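Local coordinates for protein ribonuclease mar1, putative (Trypanosoma cruzi, PDB 1YZV) that is of unknown function but, as a member of the isochorismatase family, is probably a hydrolase-like enzyme, at residues L12-Y16 and I176-K182; I124-A129 and L159-W163. All coordinates share one frame; numbering follows the deposited sequence.

Contact 1: residues L12-Y16 and I176-K182; sequences LLKHY and ILMQLLK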
ATOM      1  N   LEU A  12       2.180  -9.187 -15.631  1.00 28.29           N
ATOM      2  CA  LEU A  12       2.219 -10.458 -14.944  1.00 26.81           C
ATOM      3  C   LEU A  12       3.263 -11.327 -15.624  1.00 26.53           C
ATOM      4  O   LEU A  12       3.778 -10.956 -16.689  1.00 22.04           O
ATOM      5  CB  LEU A  12       0.854 -11.119 -15.029  1.00 26.03           C
ATOM      6  CG  LEU A  12      -0.299 -10.395 -14.302  1.00 22.40           C
ATOM      7  CD1 LEU A  12      -1.578 -11.079 -14.624  1.00 21.46           C
ATOM      8  CD2 LEU A  12      -0.047 -10.311 -12.817  1.00 25.45           C
ATOM      9  N   LEU A  13       3.538 -12.500 -15.042  1.00 26.56           N
ATOM     10  CA  LEU A  13       4.417 -13.474 -15.681  1.00 23.13           C
ATOM     11  C   LEU A  13       3.844 -13.805 -17.060  1.00 22.19           C
ATOM     12  O   LEU A  13       2.633 -13.824 -17.246  1.00 21.84           O
ATOM     13  CB  LEU A  13       4.485 -14.753 -14.853  1.00 23.24           C
ATOM     14  CG  LEU A  13       5.222 -14.643 -13.522  1.00 23.73           C
ATOM     15  CD1 LEU A  13       4.859 -15.826 -12.655  1.00 25.43           C
ATOM     16  CD2 LEU A  13       6.730 -14.562 -13.740  1.00 29.07           C
ATOM     17  N   LYS A  14       4.722 -13.955 -18.031  1.00 20.94           N
ATOM     18  CA  LYS A  14       4.361 -14.453 -19.354  1.00 23.43           C
ATOM     19  C   LYS A  14       4.098 -15.957 -19.267  1.00 21.57           C
ATOM     20  O   LYS A  14       4.537 -16.663 -18.306  1.00 20.64           O
ATOM     21  CB  LYS A  14       5.492 -14.202 -20.351  1.00 23.42           C
ATOM     22  CG  LYS A  14       5.731 -12.708 -20.656  1.00 29.39           C
ATOM     23  CD  LYS A  14       6.806 -12.484 -21.714  1.00 29.84           C
ATOM     24  CE  LYS A  14       6.976 -10.996 -22.033  1.00 38.48           C
ATOM     25  NZ  LYS A  14       8.192 -10.721 -22.878  1.00 42.49           N
ATOM     26  N   HIS A  15       3.379 -16.442 -20.270  1.00 21.41           N
ATOM     27  CA  HIS A  15       3.118 -17.846 -20.426  1.00 21.24           C
ATOM     28  C   HIS A  15       4.447 -18.581 -20.528  1.00 23.07           C
ATOM     29  O   HIS A  15       5.417 -18.053 -21.121  1.00 21.90           O
ATOM     30  CB  HIS A  15       2.275 -18.092 -21.688  1.00 22.56           C
ATOM     31  CG  HIS A  15       1.791 -19.489 -21.802  1.00 19.57           C
ATOM     32  ND1 HIS A  15       2.595 -20.517 -22.260  1.00 21.24           N
ATOM     33  CD2 HIS A  15       0.610 -20.055 -21.465  1.00 20.76           C
ATOM     34  CE1 HIS A  15       1.924 -21.654 -22.195  1.00 26.50           C
ATOM     35  NE2 HIS A  15       0.735 -21.406 -21.667  1.00 19.13           N
ATOM     36  N   TYR A  16       4.493 -19.775 -19.929  1.00 22.13           N
ATOM     37  CA  TYR A  16       5.719 -20.512 -19.822  1.00 24.76           C
ATOM     38  C   TYR A  16       6.434 -20.755 -21.141  1.00 27.41           C
ATOM     39  O   TYR A  16       7.673 -20.927 -21.138  1.00 26.22           O
ATOM     40  CB  TYR A  16       5.541 -21.841 -19.084  1.00 24.71           C
ATOM     41  CG  TYR A  16       4.670 -22.868 -19.772  1.00 24.83           C
ATOM     42  CD1 TYR A  16       5.179 -23.683 -20.784  1.00 24.97           C
ATOM     43  CD2 TYR A  16       3.355 -23.066 -19.369  1.00 20.05           C
ATOM     44  CE1 TYR A  16       4.375 -24.628 -21.445  1.00 27.88           C
ATOM     45  CE2 TYR A  16       2.552 -24.037 -19.980  1.00 23.15           C
ATOM     46  CZ  TYR A  16       3.090 -24.859 -20.997  1.00 23.19           C
ATOM     47  OH  TYR A  16       2.266 -25.780 -21.636  1.00 24.18           O
ATOM     48  N   ILE A 176       0.640 -17.649  -9.156  1.00 20.11           N
ATOM     49  CA  ILE A 176       1.824 -17.796 -10.006  1.00 20.59           C
ATOM     50  C   ILE A 176       1.660 -18.996 -10.972  1.00 21.55           C
ATOM     51  O   ILE A 176       1.812 -18.840 -12.203  1.00 21.29           O
ATOM     52  CB  ILE A 176       3.079 -17.879  -9.154  1.00 20.38           C
ATOM     53  CG1 ILE A 176       3.378 -16.504  -8.551  1.00 21.59           C
ATOM     54  CG2 ILE A 176       4.283 -18.460  -9.908  1.00 22.07           C
ATOM     55  CD1 ILE A 176       4.277 -16.539  -7.335  1.00 20.22           C
ATOM     56  N   LEU A 177       1.215 -20.137 -10.442  1.00 23.92           N
ATOM     57  CA  LEU A 177       0.955 -21.288 -11.287  1.00 21.93           C
ATOM     58  C   LEU A 177       0.023 -20.933 -12.454  1.00 23.68           C
ATOM     59  O   LEU A 177       0.291 -21.286 -13.626  1.00 21.82           O
ATOM     60  CB  LEU A 177       0.375 -22.443 -10.452  1.00 24.75           C
ATOM     61  CG  LEU A 177       1.334 -23.525 -10.045  1.00 30.40           C
ATOM     62  CD1 LEU A 177       2.486 -22.953  -9.228  1.00 35.89           C
ATOM     63  CD2 LEU A 177       0.604 -24.641  -9.300  1.00 29.99           C
ATOM     64  N   MET A 178      -1.088 -20.272 -12.134  1.00 21.35           N
ATOM     65  CA  MET A 178      -2.146 -19.990 -13.110  1.00 21.55           C
ATOM     66  C   MET A 178      -1.770 -18.830 -14.047  1.00 22.35           C
ATOM     67  O   MET A 178      -2.179 -18.828 -15.209  1.00 22.57           O
ATOM     68  CB  MET A 178      -3.470 -19.727 -12.372  1.00 20.97           C
ATOM     69  CG  MET A 178      -3.938 -20.929 -11.549  1.00 26.36           C
ATOM     70  SD  MET A 178      -4.321 -22.320 -12.602  1.00 30.24           S
ATOM     71  CE  MET A 178      -2.798 -23.273 -12.669  1.00 48.23           C
ATOM     72  N   GLN A 179      -0.880 -17.941 -13.586  1.00 21.42           N
ATOM     73  CA  GLN A 179      -0.229 -16.938 -14.464  1.00 22.68           C
ATOM     74  C   GLN A 179       0.635 -17.545 -15.571  1.00 22.29           C
ATOM     75  O   GLN A 179       0.632 -17.066 -16.718  1.00 20.21           O
ATOM     76  CB  GLN A 179       0.635 -15.939 -13.672  1.00 20.92           C
ATOM     77  CG  GLN A 179      -0.167 -14.926 -12.879  1.00 22.95           C
ATOM     78  CD  GLN A 179       0.718 -14.175 -11.860  1.00 23.13           C
ATOM     79  OE1 GLN A 179       1.789 -13.731 -12.205  1.00 25.33           O
ATOM     80  NE2 GLN A 179       0.272 -14.089 -10.620  1.00 23.43           N
ATOM     81  N   LEU A 180       1.370 -18.591 -15.232  1.00 20.02           N
ATOM     82  CA  LEU A 180       2.256 -19.243 -16.188  1.00 20.48           C
ATOM     83  C   LEU A 180       1.457 -20.031 -17.206  1.00 21.75           C
ATOM     84  O   LEU A 180       1.964 -20.269 -18.272  1.00 21.52           O
ATOM     85  CB  LEU A 180       3.263 -20.153 -15.496  1.00 19.70           C
ATOM     86  CG  LEU A 180       4.320 -19.401 -14.721  1.00 23.65           C
ATOM     87  CD1 LEU A 180       4.953 -20.306 -13.623  1.00 25.70           C
ATOM     88  CD2 LEU A 180       5.374 -18.804 -15.695  1.00 27.43           C
ATOM     89  N   LEU A 181       0.301 -20.579 -16.804  1.00 20.25           N
ATOM     90  CA  LEU A 181      -0.534 -21.400 -17.683  1.00 23.65           C
ATOM     91  C   LEU A 181      -1.577 -20.674 -18.525  1.00 24.20           C
ATOM     92  O   LEU A 181      -1.911 -21.149 -19.621  1.00 24.10           O
ATOM     93  CB  LEU A 181      -1.227 -22.512 -16.905  1.00 22.23           C
ATOM     94  CG  LEU A 181      -0.456 -23.818 -16.716  1.00 27.62           C
ATOM     95  CD1 LEU A 181       0.946 -23.613 -16.152  1.00 28.77           C
ATOM     96  CD2 LEU A 181      -1.239 -24.601 -15.776  1.00 32.34           C
ATOM     97  N   LYS A 182      -2.258 -19.696 -17.930  1.00 23.36           N
ATOM     98  CA  LYS A 182      -3.240 -18.821 -18.613  1.00 23.84           C
ATOM     99  C   LYS A 182      -4.602 -19.379 -19.053  1.00 24.08           C
ATOM    100  O   LYS A 182      -5.554 -18.594 -19.190  1.00 21.10           O
ATOM    101  CB  LYS A 182      -2.604 -18.022 -19.780  1.00 27.45           C
ATOM    102  CG  LYS A 182      -1.363 -17.235 -19.275  1.00 27.41           C
ATOM    103  CD  LYS A 182      -1.141 -15.898 -19.891  1.00 30.33           C
ATOM    104  CE  LYS A 182       0.073 -15.147 -19.205  1.00 29.48           C
ATOM    105  NZ  LYS A 182       0.042 -14.723 -17.690  1.00 35.02           N
TER
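Leu13, with CG anti to its own carbonyl carbon (chi1 -70°), drives its CD1 methyl against helix 173-181, 3.8 Å from Ile176 CG2 and 4.2 Å from Leu180 CG, and this is the tightly packed, apolar part of the contact. The leucine also lies across the Gln179 side chain at about a right angle; the Gln179 amide oxygen itself is hydrogen-bonded to Tyr169, whose hydroxyl also takes the N-H of Leu13. Leu13 and Ile176 both continue onto Val114 and Val139 of the central sheet. The fold is the three-layer alpha/beta arrangement of the isochorismatase family, a six-stranded parallel sheet with helices on its faces; here the segment leading into strand 20-26 lies beside the end of helix 173-181. That end is polar. Tyr16 N donates a hydrogen bond to Leu180 O at 3.1 Å (N-H...O angle 156°), and His15 CA brings a CA-H...O contact to the same oxygen. Lys182, partly exposed yet held at its end, bends back at chi2 and chi4; its NZ donates hydrogen bonds to Leu13 O at 2.8 Å, with a C=O...N angle of 162°, and to Gln179 O at 2.6 Å, joining loop and helix end through one ammonium group. The looser, partly exposed margin is Lys14 and His15: Lys14 NZ forms a salt bridge with Glu111, while the His15 ring, one face over Leu180 O, bonds to Asp186 through NE2.

Contact 2: residues I124-A129 and L159-W163; sequences ILQTAA and LMQSW
Trp163 is the flat group of this contact, and its indole meets the helix segment 124-129 through the far end of the six-membered ring. At the edge, near the ring plane, Ala128 CB lies 4.0 Å from CZ3. Leu125 CD1 reaches CH2 obliquely at 3.7 Å, and Ala129 CB stands 4.1 Å from the same carbon. One face of the indole lies against its own segment, with Leu159 O 3.6 Å above the plane and offset toward the rim, and Met160 CA also above it. In the alpha/beta fold of the isochorismatase family this is where helix 120-133 packs on the end of helix 150-161, the helices that follow adjacent parallel strands 110-118 and 137-146 as beta-alpha-beta connections: Ile124 and Ala128 reach Leu115 of strand 110-118, while Met160 rests on Ile170 of strand 168-171. Met160 carries the other main part of the interface. Its CG touches Leu125 CD1 at 3.7 Å, SD lies 4.0 Å from Ala128 CB, and the bend at chi3 (-76°) carries CE to Ile124 CG2 at 4.1 Å. Leu125 holds its CG anti to the backbone N (chi1 -177°), which carries CD1 onto both Met160 CG and Trp163 CH2, with Leu159 CD2 a more distant neighbour. All of these side chains are buried, partly by another subunit: Arg11 of the third subunit makes a cation-pi contact with Trp163, and Leu12 of that chain packs on Trp163 and Ala129.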
ATOM      1  N   ILE A 124      15.935 -12.724   0.368  1.00 21.04           N
ATOM      2  CA  ILE A 124      14.922 -12.542  -0.625  1.00 22.23           C
ATOM      3  C   ILE A 124      14.892 -11.097  -1.148  1.00 21.11           C
ATOM      4  O   ILE A 124      14.860 -10.868  -2.353  1.00 20.63           O
ATOM      5  CB  ILE A 124      13.514 -12.883  -0.090  1.00 21.12           C
ATOM      6  CG1 ILE A 124      13.486 -14.298   0.445  1.00 28.60           C
ATOM      7  CG2 ILE A 124      12.421 -12.560  -1.137  1.00 23.04           C
ATOM      8  CD1 ILE A 124      13.328 -15.259  -0.557  1.00 46.72           C
ATOM      9  N   LEU A 125      14.773 -10.145  -0.240  1.00 22.31           N
ATOM     10  CA  LEU A 125      14.821  -8.750  -0.582  1.00 21.61           C
ATOM     11  C   LEU A 125      16.011  -8.388  -1.478  1.00 22.98           C
ATOM     12  O   LEU A 125      15.843  -7.663  -2.468  1.00 20.29           O
ATOM     13  CB  LEU A 125      14.890  -7.904   0.689  1.00 21.48           C
ATOM     14  CG  LEU A 125      14.886  -6.386   0.489  1.00 22.09           C
ATOM     15  CD1 LEU A 125      13.621  -5.944  -0.190  1.00 22.66           C
ATOM     16  CD2 LEU A 125      15.105  -5.621   1.808  1.00 20.21           C
ATOM     17  N   GLN A 126      17.219  -8.711  -1.022  1.00 22.29           N
ATOM     18  CA  GLN A 126      18.417  -8.385  -1.770  1.00 21.31           C
ATOM     19  C   GLN A 126      18.533  -9.092  -3.143  1.00 20.35           C
ATOM     20  O   GLN A 126      19.066  -8.530  -4.085  1.00 22.23           O
ATOM     21  CB  GLN A 126      19.700  -8.591  -0.927  1.00 19.29           C
ATOM     22  CG  GLN A 126      19.658  -7.738   0.337  1.00 19.39           C
ATOM     23  CD  GLN A 126      20.941  -7.633   1.067  1.00 23.73           C
ATOM     24  OE1 GLN A 126      22.034  -7.728   0.472  1.00 21.53           O
ATOM     25  NE2 GLN A 126      20.840  -7.422   2.383  1.00 19.99           N
ATOM     26  N   THR A 127      18.020 -10.305  -3.243  1.00 22.86           N
ATOM     27  CA  THR A 127      17.952 -11.021  -4.525  1.00 22.24           C
ATOM     28  C   THR A 127      17.012 -10.311  -5.498  1.00 22.35           C
ATOM     29  O   THR A 127      17.332 -10.152  -6.668  1.00 20.77           O
ATOM     30  CB  THR A 127      17.540 -12.509  -4.308  1.00 20.73           C
ATOM     31  OG1 THR A 127      18.471 -13.164  -3.425  1.00 22.04           O
ATOM     32  CG2 THR A 127      17.465 -13.274  -5.622  1.00 26.37           C
ATOM     33  N   ALA A 128      15.839  -9.896  -5.022  1.00 22.64           N
ATOM     34  CA  ALA A 128      14.890  -9.159  -5.852  1.00 20.94           C
ATOM     35  C   ALA A 128      15.549  -7.895  -6.394  1.00 20.49           C
ATOM     36  O   ALA A 128      15.427  -7.605  -7.580  1.00 22.51           O
ATOM     37  CB  ALA A 128      13.619  -8.786  -5.075  1.00 22.67           C
ATOM     38  N   ALA A 129      16.206  -7.147  -5.520  1.00 20.70           N
ATOM     39  CA  ALA A 129      16.866  -5.935  -5.926  1.00 20.75           C
ATOM     40  C   ALA A 129      17.917  -6.208  -6.991  1.00 20.30           C
ATOM     41  O   ALA A 129      18.025  -5.457  -7.962  1.00 20.97           O
ATOM     42  CB  ALA A 129      17.494  -5.222  -4.706  1.00 21.55           C
ATOM     43  N   LEU A 159       7.815  -3.272   1.126  1.00 20.99           N
ATOM     44  CA  LEU A 159       8.850  -2.581   0.339  1.00 22.77           C
ATOM     45  C   LEU A 159       8.862  -3.087  -1.124  1.00 23.28           C
ATOM     46  O   LEU A 159       8.739  -2.301  -2.078  1.00 22.85           O
ATOM     47  CB  LEU A 159      10.210  -2.767   1.003  1.00 21.53           C
ATOM     48  CG  LEU A 159      11.460  -2.167   0.342  1.00 23.26           C
ATOM     49  CD1 LEU A 159      11.175  -0.776  -0.191  1.00 28.63           C
ATOM     50  CD2 LEU A 159      12.536  -2.156   1.440  1.00 23.97           C
ATOM     51  N   MET A 160       8.869  -4.406  -1.283  1.00 21.00           N
ATOM     52  CA  MET A 160       8.832  -5.019  -2.586  1.00 21.22           C
ATOM     53  C   MET A 160       7.556  -4.732  -3.377  1.00 26.32           C
ATOM     54  O   MET A 160       7.645  -4.504  -4.575  1.00 25.70           O
ATOM     55  CB  MET A 160       9.086  -6.502  -2.488  1.00 22.81           C
ATOM     56  CG  MET A 160      10.466  -6.771  -2.039  1.00 21.60           C
ATOM     57  SD  MET A 160      11.011  -8.473  -2.037  1.00 24.10           S
ATOM     58  CE  MET A 160      10.211  -9.105  -0.594  1.00 28.00           C
ATOM     59  N   GLN A 161       6.415  -4.571  -2.695  1.00 25.76           N
ATOM     60  CA  GLN A 161       5.180  -4.175  -3.358  1.00 26.44           C
ATOM     61  C   GLN A 161       5.276  -2.753  -3.937  1.00 30.12           C
ATOM     62  O   GLN A 161       4.650  -2.442  -4.954  1.00 29.50           O
ATOM     63  CB  GLN A 161       3.993  -4.312  -2.409  1.00 24.37           C
ATOM     64  CG  GLN A 161       3.659  -5.797  -2.089  1.00 23.12           C
ATOM     65  CD  GLN A 161       2.505  -5.931  -1.119  1.00 26.07           C
ATOM     66  OE1 GLN A 161       2.539  -5.306  -0.064  1.00 23.87           O
ATOM     67  NE2 GLN A 161       1.527  -6.834  -1.413  1.00 21.32           N
ATOM     68  N   SER A 162       6.077  -1.891  -3.334  1.00 31.58           N
ATOM     69  CA  SER A 162       6.327  -0.590  -3.960  1.00 35.49           C
ATOM     70  C   SER A 162       7.242  -0.624  -5.237  1.00 37.60           C
ATOM     71  O   SER A 162       7.324   0.371  -5.951  1.00 36.84           O
ATOM     72  CB  SER A 162       6.953   0.341  -2.960  1.00 36.10           C
ATOM     73  OG  SER A 162       8.304  -0.056  -2.863  1.00 40.79           O
ATOM     74  N   TRP A 163       7.820  -1.769  -5.608  1.00 38.72           N
ATOM     75  CA  TRP A 163       8.670  -1.832  -6.817  1.00 37.28           C
ATOM     76  C   TRP A 163       8.004  -2.392  -8.126  1.00 39.84           C
ATOM     77  O   TRP A 163       8.702  -2.735  -9.137  1.00 32.45           O
ATOM     78  CB  TRP A 163       9.895  -2.664  -6.531  1.00 35.32           C
ATOM     79  CG  TRP A 163      10.710  -2.272  -5.373  1.00 31.82           C
ATOM     80  CD1 TRP A 163      10.863  -1.030  -4.859  1.00 30.24           C
ATOM     81  CD2 TRP A 163      11.749  -3.065  -4.805  1.00 27.39           C
ATOM     82  NE1 TRP A 163      11.793  -1.045  -3.855  1.00 30.92           N
ATOM     83  CE2 TRP A 163      12.448  -2.247  -3.898  1.00 27.37           C
ATOM     84  CE3 TRP A 163      12.155  -4.396  -4.973  1.00 27.47           C
ATOM     85  CZ2 TRP A 163      13.432  -2.748  -3.074  1.00 31.04           C
ATOM     86  CZ3 TRP A 163      13.198  -4.868  -4.183  1.00 27.10           C
ATOM     87  CH2 TRP A 163      13.850  -4.026  -3.292  1.00 24.95           C
TER

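Both contacts are largely buried, yet they join different elements: contact 1 ties the segment before strand 20-26 to helix 173-181, and contact 2 packs helix 120-133 on helix 150-161. Their centres lie 20 Å apart and their nearest atoms about 11 Å, without touching; along the chain contact 2 is nested within the loop that contact 1 closes. Contact 1 combines an apolar patch with hydrogen bonds at a helix end and keeps a partly exposed margin, whereas contact 2 is apolar side-chain packing throughout. Subunit packing nevertheless brings the two regions together: Met178 O, from the helix of contact 1, accepts a hydrogen bond from Gln126 NE2 of a neighbouring subunit, a residue of the helix of contact 2.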